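Local coordinates for gentamicin resistance protein (PDB 6CTZ), which probably confers resistance to gentamicin, kanamycin and related aminoglycosides by transferring a phosphate from a nucleotide, most likely GTP, to their 2''-hydroxyl, at residues 184-198 / 212-226. The protein carries 2 engineered substitutions. Numbering follows the deposited sequence.
Sequences YTPRLIHGDLSPDHF and IIDFGDAAISDPDYD. With MG (magnesium ion), chain C; MG (magnesium ion), chain D; GDP (guanosine-5'-diphosphate), chain B; KAN (kanamycin a), chain E.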
loop_
_atom_site.group_PDB
_atom_site.type_symbol
_atom_site.label_atom_id
_atom_site.label_comp_id
_atom_site.label_asym_id
_atom_site.label_seq_id
_atom_site.Cartn_x
_atom_site.Cartn_y
_atom_site.Cartn_z
ATOM N N TYR A 184 9.854 -17.912 2.486
ATOM C CA TYR A 184 9.762 -16.907 3.535
ATOM C C TYR A 184 8.869 -17.434 4.649
ATOM O O TYR A 184 8.108 -18.386 4.462
ATOM C CB TYR A 184 9.232 -15.569 2.991
ATOM C CG TYR A 184 7.850 -15.650 2.362
ATOM C CD1 TYR A 184 6.706 -15.487 3.134
ATOM C CD2 TYR A 184 7.693 -15.894 1.000
ATOM C CE1 TYR A 184 5.444 -15.560 2.570
ATOM C CE2 TYR A 184 6.432 -15.969 0.425
ATOM C CZ TYR A 184 5.312 -15.801 1.215
ATOM O OH TYR A 184 4.047 -15.876 0.663
ATOM N N THR A 185 8.977 -16.804 5.817
ATOM C CA THR A 185 8.004 -17.025 6.882
ATOM C C THR A 185 6.914 -15.972 6.760
ATOM O O THR A 185 7.220 -14.775 6.810
ATOM C CB THR A 185 8.660 -16.938 8.254
ATOM O OG1 THR A 185 9.696 -17.923 8.348
ATOM C CG2 THR A 185 7.633 -17.200 9.356
ATOM N N PRO A 186 5.658 -16.355 6.553
ATOM C CA PRO A 186 4.608 -15.353 6.346
ATOM C C PRO A 186 4.343 -14.530 7.602
ATOM O O PRO A 186 4.496 -14.995 8.738
ATOM C CB PRO A 186 3.384 -16.198 5.972
ATOM C CG PRO A 186 3.924 -17.527 5.549
ATOM C CD PRO A 186 5.166 -17.731 6.352
ATOM N N ARG A 187 3.955 -13.275 7.383
ATOM C CA ARG A 187 3.629 -12.353 8.460
ATOM C C ARG A 187 2.482 -11.475 7.994
ATOM O O ARG A 187 2.226 -11.356 6.794
ATOM C CB ARG A 187 4.793 -11.389 8.736
ATOM C CG ARG A 187 6.131 -12.028 8.986
ATOM C CD ARG A 187 6.189 -12.659 10.350
ATOM N NE ARG A 187 7.505 -13.245 10.570
ATOM C CZ ARG A 187 7.813 -14.029 11.595
ATOM N NH1 ARG A 187 6.896 -14.308 12.509
ATOM N NH2 ARG A 187 9.039 -14.530 11.705
ATOM N N LEU A 188 1.806 -10.835 8.947
ATOM C CA LEU A 188 0.917 -9.733 8.579
ATOM C C LEU A 188 1.730 -8.614 7.941
ATOM O O LEU A 188 2.726 -8.168 8.514
ATOM C CB LEU A 188 0.212 -9.183 9.813
ATOM C CG LEU A 188 -0.697 -7.968 9.541
ATOM C CD1 LEU A 188 -1.851 -8.327 8.616
ATOM C CD2 LEU A 188 -1.212 -7.385 10.846
ATOM N N ILE A 189 1.316 -8.176 6.746
ATOM C CA ILE A 189 1.908 -7.013 6.087
ATOM C C ILE A 189 0.826 -5.972 5.832
ATOM O O ILE A 189 -0.362 -6.289 5.705
ATOM C CB ILE A 189 2.641 -7.364 4.770
ATOM C CG1 ILE A 189 1.680 -7.845 3.677
ATOM C CG2 ILE A 189 3.715 -8.411 5.019
ATOM C CD1 ILE A 189 2.322 -7.901 2.302
ATOM N N HIS A 190 1.256 -4.706 5.740
ATOM C CA HIS A 190 0.338 -3.638 5.347
ATOM C C HIS A 190 -0.103 -3.819 3.897
ATOM O O HIS A 190 -1.291 -3.676 3.575
ATOM C CB HIS A 190 1.023 -2.290 5.561
ATOM C CG HIS A 190 0.215 -1.106 5.126
ATOM N ND1 HIS A 190 0.108 -0.720 3.809
ATOM C CD2 HIS A 190 -0.491 -0.200 5.847
ATOM C CE1 HIS A 190 -0.637 0.372 3.733
ATOM N NE2 HIS A 190 -1.016 0.708 4.956
ATOM N N GLY A 191 0.839 -4.169 3.015
ATOM C CA GLY A 191 0.525 -4.522 1.652
ATOM C C GLY A 191 0.498 -3.386 0.654
ATOM O O GLY A 191 0.483 -3.655 -0.552
ATOM N N ASP A 192 0.490 -2.138 1.103
ATOM C CA ASP A 192 0.482 -1.001 0.190
ATOM C C ASP A 192 1.204 0.163 0.869
ATOM O O ASP A 192 0.678 1.272 1.001
ATOM C CB ASP A 192 -0.955 -0.660 -0.209
ATOM C CG ASP A 192 -1.046 0.165 -1.476
ATOM O OD1 ASP A 192 -0.132 0.104 -2.330
ATOM O OD2 ASP A 192 -2.067 0.867 -1.632
ATOM N N LEU A 193 2.429 -0.094 1.338
ATOM C CA LEU A 193 3.085 0.795 2.300
ATOM C C LEU A 193 3.910 1.856 1.567
ATOM O O LEU A 193 5.138 1.853 1.556
ATOM C CB LEU A 193 3.912 -0.019 3.286
ATOM C CG LEU A 193 4.409 0.728 4.523
ATOM C CD1 LEU A 193 3.241 1.188 5.392
ATOM C CD2 LEU A 193 5.320 -0.165 5.342
ATOM N N SER A 194 3.191 2.784 0.957
ATOM C CA SER A 194 3.753 3.863 0.169
ATOM C C SER A 194 3.555 5.189 0.885
ATOM O O SER A 194 2.655 5.324 1.724
ATOM C CB SER A 194 3.086 3.915 -1.213
ATOM O OG SER A 194 1.678 3.762 -1.125
ATOM N N PRO A 195 4.369 6.204 0.562
ATOM C CA PRO A 195 4.370 7.442 1.361
ATOM C C PRO A 195 3.136 8.311 1.166
ATOM O O PRO A 195 2.942 9.250 1.957
ATOM C CB PRO A 195 5.669 8.147 0.934
ATOM C CG PRO A 195 5.991 7.561 -0.410
ATOM C CD PRO A 195 5.561 6.123 -0.307
ATOM N N ASP A 196 2.284 8.010 0.180
ATOM C CA ASP A 196 0.963 8.634 0.111
ATOM C C ASP A 196 0.053 8.189 1.255
ATOM O O ASP A 196 -1.054 8.719 1.398
ATOM C CB ASP A 196 0.301 8.395 -1.259
ATOM C CG ASP A 196 -0.037 6.943 -1.508
ATOM O OD1 ASP A 196 0.627 6.076 -0.925
ATOM O OD2 ASP A 196 -0.984 6.664 -2.278
ATOM N N HIS A 197 0.512 7.247 2.082
ATOM C CA HIS A 197 -0.212 6.763 3.245
ATOM C C HIS A 197 0.477 7.123 4.550
ATOM O O HIS A 197 0.016 6.694 5.608
ATOM C CB HIS A 197 -0.372 5.243 3.175
ATOM C CG HIS A 197 -1.195 4.779 2.024
ATOM N ND1 HIS A 197 -0.959 3.585 1.376
ATOM C CD2 HIS A 197 -2.272 5.330 1.419
ATOM C CE1 HIS A 197 -1.856 3.423 0.421
ATOM N NE2 HIS A 197 -2.665 4.469 0.425
ATOM N N PHE A 198 1.571 7.888 4.509
ATOM C CA PHE A 198 2.300 8.271 5.716
ATOM C C PHE A 198 1.834 9.656 6.133
ATOM O O PHE A 198 1.977 10.620 5.371
ATOM C CB PHE A 198 3.816 8.342 5.497
ATOM C CG PHE A 198 4.463 7.068 5.007
ATOM C CD1 PHE A 198 3.783 5.860 4.967
ATOM C CD2 PHE A 198 5.791 7.095 4.604
ATOM C CE1 PHE A 198 4.409 4.713 4.497
ATOM C CE2 PHE A 198 6.422 5.951 4.128
ATOM C CZ PHE A 198 5.727 4.762 4.084
ATOM N N ILE A 212 -0.573 6.097 9.811
ATOM C CA ILE A 212 -0.556 5.272 8.603
ATOM C C ILE A 212 -2.001 4.964 8.243
ATOM O O ILE A 212 -2.781 4.550 9.117
ATOM C CB ILE A 212 0.218 3.953 8.813
ATOM C CG1 ILE A 212 1.678 4.215 9.190
ATOM C CG2 ILE A 212 0.128 3.066 7.557
ATOM C CD1 ILE A 212 2.563 4.601 8.016
ATOM N N ILE A 213 -2.366 5.158 6.975
ATOM C CA ILE A 213 -3.717 4.876 6.506
ATOM C C ILE A 213 -3.738 3.743 5.476
ATOM O O ILE A 213 -2.690 3.200 5.100
ATOM C CB ILE A 213 -4.391 6.153 5.964
ATOM C CG1 ILE A 213 -3.580 6.738 4.798
ATOM C CG2 ILE A 213 -4.599 7.171 7.095
ATOM C CD1 ILE A 213 -4.330 7.795 4.018
ATOM N N ASP A 214 -4.943 3.378 5.032
ATOM C CA ASP A 214 -5.206 2.452 3.929
ATOM C C ASP A 214 -4.610 1.063 4.105
ATOM O O ASP A 214 -3.613 0.722 3.464
ATOM C CB ASP A 214 -4.792 3.022 2.574
ATOM C CG ASP A 214 -5.338 2.195 1.415
ATOM O OD1 ASP A 214 -6.135 1.244 1.660
ATOM O OD2 ASP A 214 -4.963 2.489 0.254
ATOM N N PHE A 215 -5.243 0.248 4.942
ATOM C CA PHE A 215 -4.843 -1.132 5.173
ATOM C C PHE A 215 -5.590 -2.115 4.280
ATOM O O PHE A 215 -5.631 -3.309 4.589
ATOM C CB PHE A 215 -5.028 -1.495 6.653
ATOM C CG PHE A 215 -4.013 -0.860 7.577
ATOM C CD1 PHE A 215 -4.038 0.510 7.847
ATOM C CD2 PHE A 215 -3.051 -1.639 8.201
ATOM C CE1 PHE A 215 -3.111 1.086 8.719
ATOM C CE2 PHE A 215 -2.125 -1.076 9.064
ATOM C CZ PHE A 215 -2.152 0.295 9.323
ATOM N N GLY A 216 -6.156 -1.648 3.164
ATOM C CA GLY A 216 -6.971 -2.504 2.324
ATOM C C GLY A 216 -6.230 -3.659 1.681
ATOM O O GLY A 216 -6.860 -4.661 1.321
ATOM N N ASP A 217 -4.912 -3.551 1.532
ATOM C CA ASP A 217 -4.105 -4.627 0.978
ATOM C C ASP A 217 -3.488 -5.512 2.053
ATOM O O ASP A 217 -2.619 -6.326 1.743
ATOM C CB ASP A 217 -3.032 -4.066 0.039
ATOM C CG ASP A 217 -3.611 -3.576 -1.266
ATOM O OD1 ASP A 217 -4.275 -4.374 -1.971
ATOM O OD2 ASP A 217 -3.406 -2.397 -1.596
ATOM N N ALA A 218 -3.919 -5.385 3.304
ATOM C CA ALA A 218 -3.340 -6.201 4.364
ATOM C C ALA A 218 -3.468 -7.682 4.028
ATOM O O ALA A 218 -4.501 -8.148 3.535
ATOM C CB ALA A 218 -4.010 -5.908 5.707
ATOM N N ALA A 219 -2.394 -8.424 4.281
ATOM C CA ALA A 219 -2.333 -9.820 3.875
ATOM C C ALA A 219 -1.375 -10.549 4.802
ATOM O O ALA A 219 -0.542 -9.931 5.468
ATOM C CB ALA A 219 -1.869 -9.959 2.421
ATOM N N ILE A 220 -1.510 -11.869 4.857
ATOM C CA ILE A 220 -0.479 -12.718 5.445
ATOM C C ILE A 220 0.419 -13.121 4.283
ATOM O O ILE A 220 0.002 -13.886 3.405
ATOM C CB ILE A 220 -1.074 -13.950 6.141
ATOM C CG1 ILE A 220 -2.096 -13.527 7.207
ATOM C CG2 ILE A 220 0.051 -14.800 6.725
ATOM C CD1 ILE A 220 -1.568 -12.526 8.196
ATOM N N SER A 221 1.619 -12.555 4.230
ATOM C CA SER A 221 2.449 -12.725 3.044
ATOM C C SER A 221 3.912 -12.499 3.417
ATOM O O SER A 221 4.285 -12.560 4.593
ATOM C CB SER A 221 1.973 -11.775 1.930
ATOM O OG SER A 221 2.537 -12.129 0.680
ATOM N N ASP A 222 4.733 -12.239 2.416
ATOM C CA ASP A 222 6.160 -12.077 2.634
ATOM C C ASP A 222 6.418 -10.702 3.239
ATOM O O ASP A 222 6.109 -9.691 2.598
ATOM C CB ASP A 222 6.867 -12.191 1.291
ATOM C CG ASP A 222 8.375 -12.207 1.410
ATOM O OD1 ASP A 222 8.934 -11.764 2.444
ATOM O OD2 ASP A 222 9.010 -12.658 0.438
ATOM N N PRO A 223 6.983 -10.615 4.451
ATOM C CA PRO A 223 7.235 -9.288 5.041
ATOM C C PRO A 223 8.127 -8.407 4.188
ATOM O O PRO A 223 8.035 -7.175 4.270
ATOM C CB PRO A 223 7.863 -9.619 6.402
ATOM C CG PRO A 223 8.450 -11.007 6.217
ATOM C CD PRO A 223 7.472 -11.704 5.318
ATOM N N ASP A 224 8.990 -8.991 3.357
ATOM C CA ASP A 224 9.824 -8.163 2.489
ATOM C C ASP A 224 9.009 -7.377 1.473
ATOM O O ASP A 224 9.518 -6.396 0.909
ATOM C CB ASP A 224 10.861 -9.027 1.779
ATOM C CG ASP A 224 11.870 -9.634 2.733
ATOM O OD1 ASP A 224 12.072 -9.071 3.830
ATOM O OD2 ASP A 224 12.482 -10.663 2.380
ATOM N N TYR A 225 7.763 -7.785 1.204
ATOM C CA TYR A 225 6.948 -7.015 0.271
ATOM C C TYR A 225 6.684 -5.599 0.781
ATOM O O TYR A 225 6.497 -4.678 -0.024
ATOM C CB TYR A 225 5.624 -7.721 -0.058
ATOM C CG TYR A 225 4.954 -7.027 -1.208
ATOM C CD1 TYR A 225 5.358 -7.281 -2.514
ATOM C CD2 TYR A 225 3.964 -6.060 -0.996
ATOM C CE1 TYR A 225 4.785 -6.620 -3.585
ATOM C CE2 TYR A 225 3.385 -5.388 -2.066
ATOM C CZ TYR A 225 3.798 -5.680 -3.358
ATOM O OH TYR A 225 3.244 -5.019 -4.429
ATOM N N ASP A 226 6.684 -5.394 2.102
ATOM C CA ASP A 226 6.413 -4.050 2.607
ATOM C C ASP A 226 7.559 -3.085 2.360
ATOM O O ASP A 226 7.445 -1.911 2.726
ATOM C CB ASP A 226 6.005 -4.072 4.084
ATOM C CG ASP A 226 4.492 -4.175 4.285
ATOM O OD1 ASP A 226 3.712 -4.069 3.305
ATOM O OD2 ASP A 226 4.087 -4.336 5.456
HETATM MG MG MG C . -4.485 4.266 -0.778
HETATM MG MG MG D . -6.315 0.822 -0.494
HETATM P PB GDP B . -7.484 3.562 -1.680
HETATM O O1B GDP B . -7.660 2.268 -0.921
HETATM O O2B GDP B . -6.034 3.831 -2.023
HETATM O O3B GDP B . -8.425 3.662 -2.859
HETATM O O3A GDP B . -7.984 4.714 -0.659
HETATM P PA GDP B . -7.228 5.322 0.639
HETATM O O1A GDP B . -7.669 4.619 1.888
HETATM O O2A GDP B . -5.727 5.331 0.412
HETATM O "O5'" GDP B . -7.861 6.817 0.677
HETATM C "C5'" GDP B . -7.752 7.639 -0.477
HETATM C "C4'" GDP B . -6.987 8.890 -0.118
HETATM O "O4'" GDP B . -7.767 9.659 0.798
HETATM C "C3'" GDP B . -5.673 8.656 0.608
HETATM O "O3'" GDP B . -4.603 8.309 -0.277
HETATM C "C2'" GDP B . -5.462 10.014 1.230
HETATM O "O2'" GDP B . -5.024 10.954 0.244
HETATM C "C1'" GDP B . -6.878 10.403 1.621
HETATM N N9 GDP B . -7.140 10.018 3.022
HETATM C C8 GDP B . -7.804 8.931 3.476
HETATM N N7 GDP B . -7.830 8.950 4.834
HETATM C C5 GDP B . -7.184 10.060 5.240
HETATM C C6 GDP B . -6.829 10.685 6.520
HETATM O O6 GDP B . -7.174 10.168 7.600
HETATM N N1 GDP B . -6.145 11.839 6.468
HETATM C C2 GDP B . -5.762 12.429 5.314
HETATM N N2 GDP B . -5.090 13.596 5.360
HETATM N N3 GDP B . -6.042 11.907 4.100
HETATM C C4 GDP B . -6.742 10.755 4.036
HETATM C C1 KAN E . 2.564 3.499 -9.665
HETATM C C2 KAN E . 3.726 3.124 -10.585
HETATM C C3 KAN E . 4.798 4.191 -10.505
HETATM C C4 KAN E . 4.163 5.508 -10.921
HETATM C C5 KAN E . 2.977 5.853 -10.024
HETATM C C6 KAN E . 2.275 7.127 -10.483
HETATM C C7 KAN E . 1.296 2.572 -4.603
HETATM C C8 KAN E . 0.383 2.381 -5.811
HETATM C C9 KAN E . 1.215 2.336 -7.097
HETATM C C10 KAN E . 2.086 3.582 -7.255
HETATM C C11 KAN E . 2.947 3.795 -6.007
HETATM C C12 KAN E . 2.094 3.862 -4.746
HETATM C C13 KAN E . -1.537 0.971 -6.289
HETATM C C14 KAN E . -2.530 0.193 -5.441
HETATM C C15 KAN E . -1.929 -1.178 -5.116
HETATM C C16 KAN E . -1.564 -1.896 -6.411
HETATM C C17 KAN E . -0.658 -1.015 -7.249
HETATM C C18 KAN E . -0.404 -1.678 -8.593
HETATM N N1 KAN E . 1.133 7.354 -9.617
HETATM N N2 KAN E . 3.742 5.014 -6.114
HETATM N N3 KAN E . 0.493 2.588 -3.382
HETATM N N4 KAN E . -2.833 -2.011 -4.332
HETATM O O5 KAN E . 2.017 4.793 -9.942
HETATM O O6 KAN E . 4.257 1.864 -10.169
HETATM O O7 KAN E . 5.892 3.881 -11.376
HETATM O O8 KAN E . 5.145 6.542 -10.835
HETATM O O9 KAN E . 3.031 3.421 -8.315
HETATM O O10 KAN E . 0.329 2.262 -8.226
HETATM O O11 KAN E . -0.310 1.146 -5.582
HETATM O O12 KAN E . -1.282 0.237 -7.483
HETATM O O13 KAN E . -2.814 0.962 -4.270
HETATM O O14 KAN E . -0.868 -3.128 -6.158
HETATM O O15 KAN E . 0.457 -0.844 -9.375
HETATM O O HOH W 1 1.931 -16.229 2.662
HETATM O O HOH W 2 -2.953 -1.748 2.425
HETATM O O HOH W 3 3.632 -2.708 0.839
HETATM O O HOH W 4 6.553 -0.312 0.764
HETATM O O HOH W 5 -3.866 5.952 -1.776
HETATM O O HOH W 6 -4.562 -0.381 -0.164
HETATM O O HOH W 7 -3.347 3.129 -2.132
HETATM O O HOH W 8 -7.846 -0.660 -0.179
HETATM O O HOH W 9 -6.051 0.420 -2.486
#
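The catalytic loop and the metal-binding DFG segment of a kinase-like phosphotransferase meet here, His197 and Asp214 holding one magnesium ion between the two segments. His197 NE2 binds it at 2.2 Å and Asp214 OD2 at 2.1 Å, with two GDP phosphate oxygens and two waters completing six ligands. Asp214 OD2 also bridges to the second magnesium, which the carboxylate chelates through both oxygens. CB of Asp214 lies over one face of the His197 imidazole, whose rotation is fixed on its other nitrogen by the bond from ND1 to the carbonyl of Asp192.

His190 reaches back across the contact with CG anti to its backbone N (chi1 177°). Its NE2 gives a proton to Ile213 O at 3.0 Å, almost exactly in the ring plane, while ND1 accepts from Asp192 N. The CD2 edge of the same imidazole points into the face of Phe215, a T-shaped pair with planes at 58°. The Asp226 carboxylate takes two consecutive amides on its syn lone pairs, His190 N on OD2 and Gly191 N on OD1, each at 2.9 Å; water 3 is a second donor to OD1 and accepts from Leu193 N.

Farther from the metals, 187-189 pairs antiparallel with 219-221, Arg187 and Ser221 exchanging two backbone bonds. At the far end Asp222 lies over the Tyr184 ring, its CB 3.6 Å from the centroid and its carboxylate nearly parallel to the ring; OD2 of Asp222 is salt-bridged to Lys257.

Asp192 and Asp217 bring OD2 atoms within 3.5 Å, like charges probably offset by two kanamycin amines, N3 bonded to Asp192 OD1 and N4 to Asp217 OD2; hydroxyl O13 adds a bond to Asp192 OD2. An HGD catalytic loop braced against a DFG metal-binding segment is a hallmark of aminoglycoside phosphotransferases, matching the HRD loop and DFG motif of protein kinases.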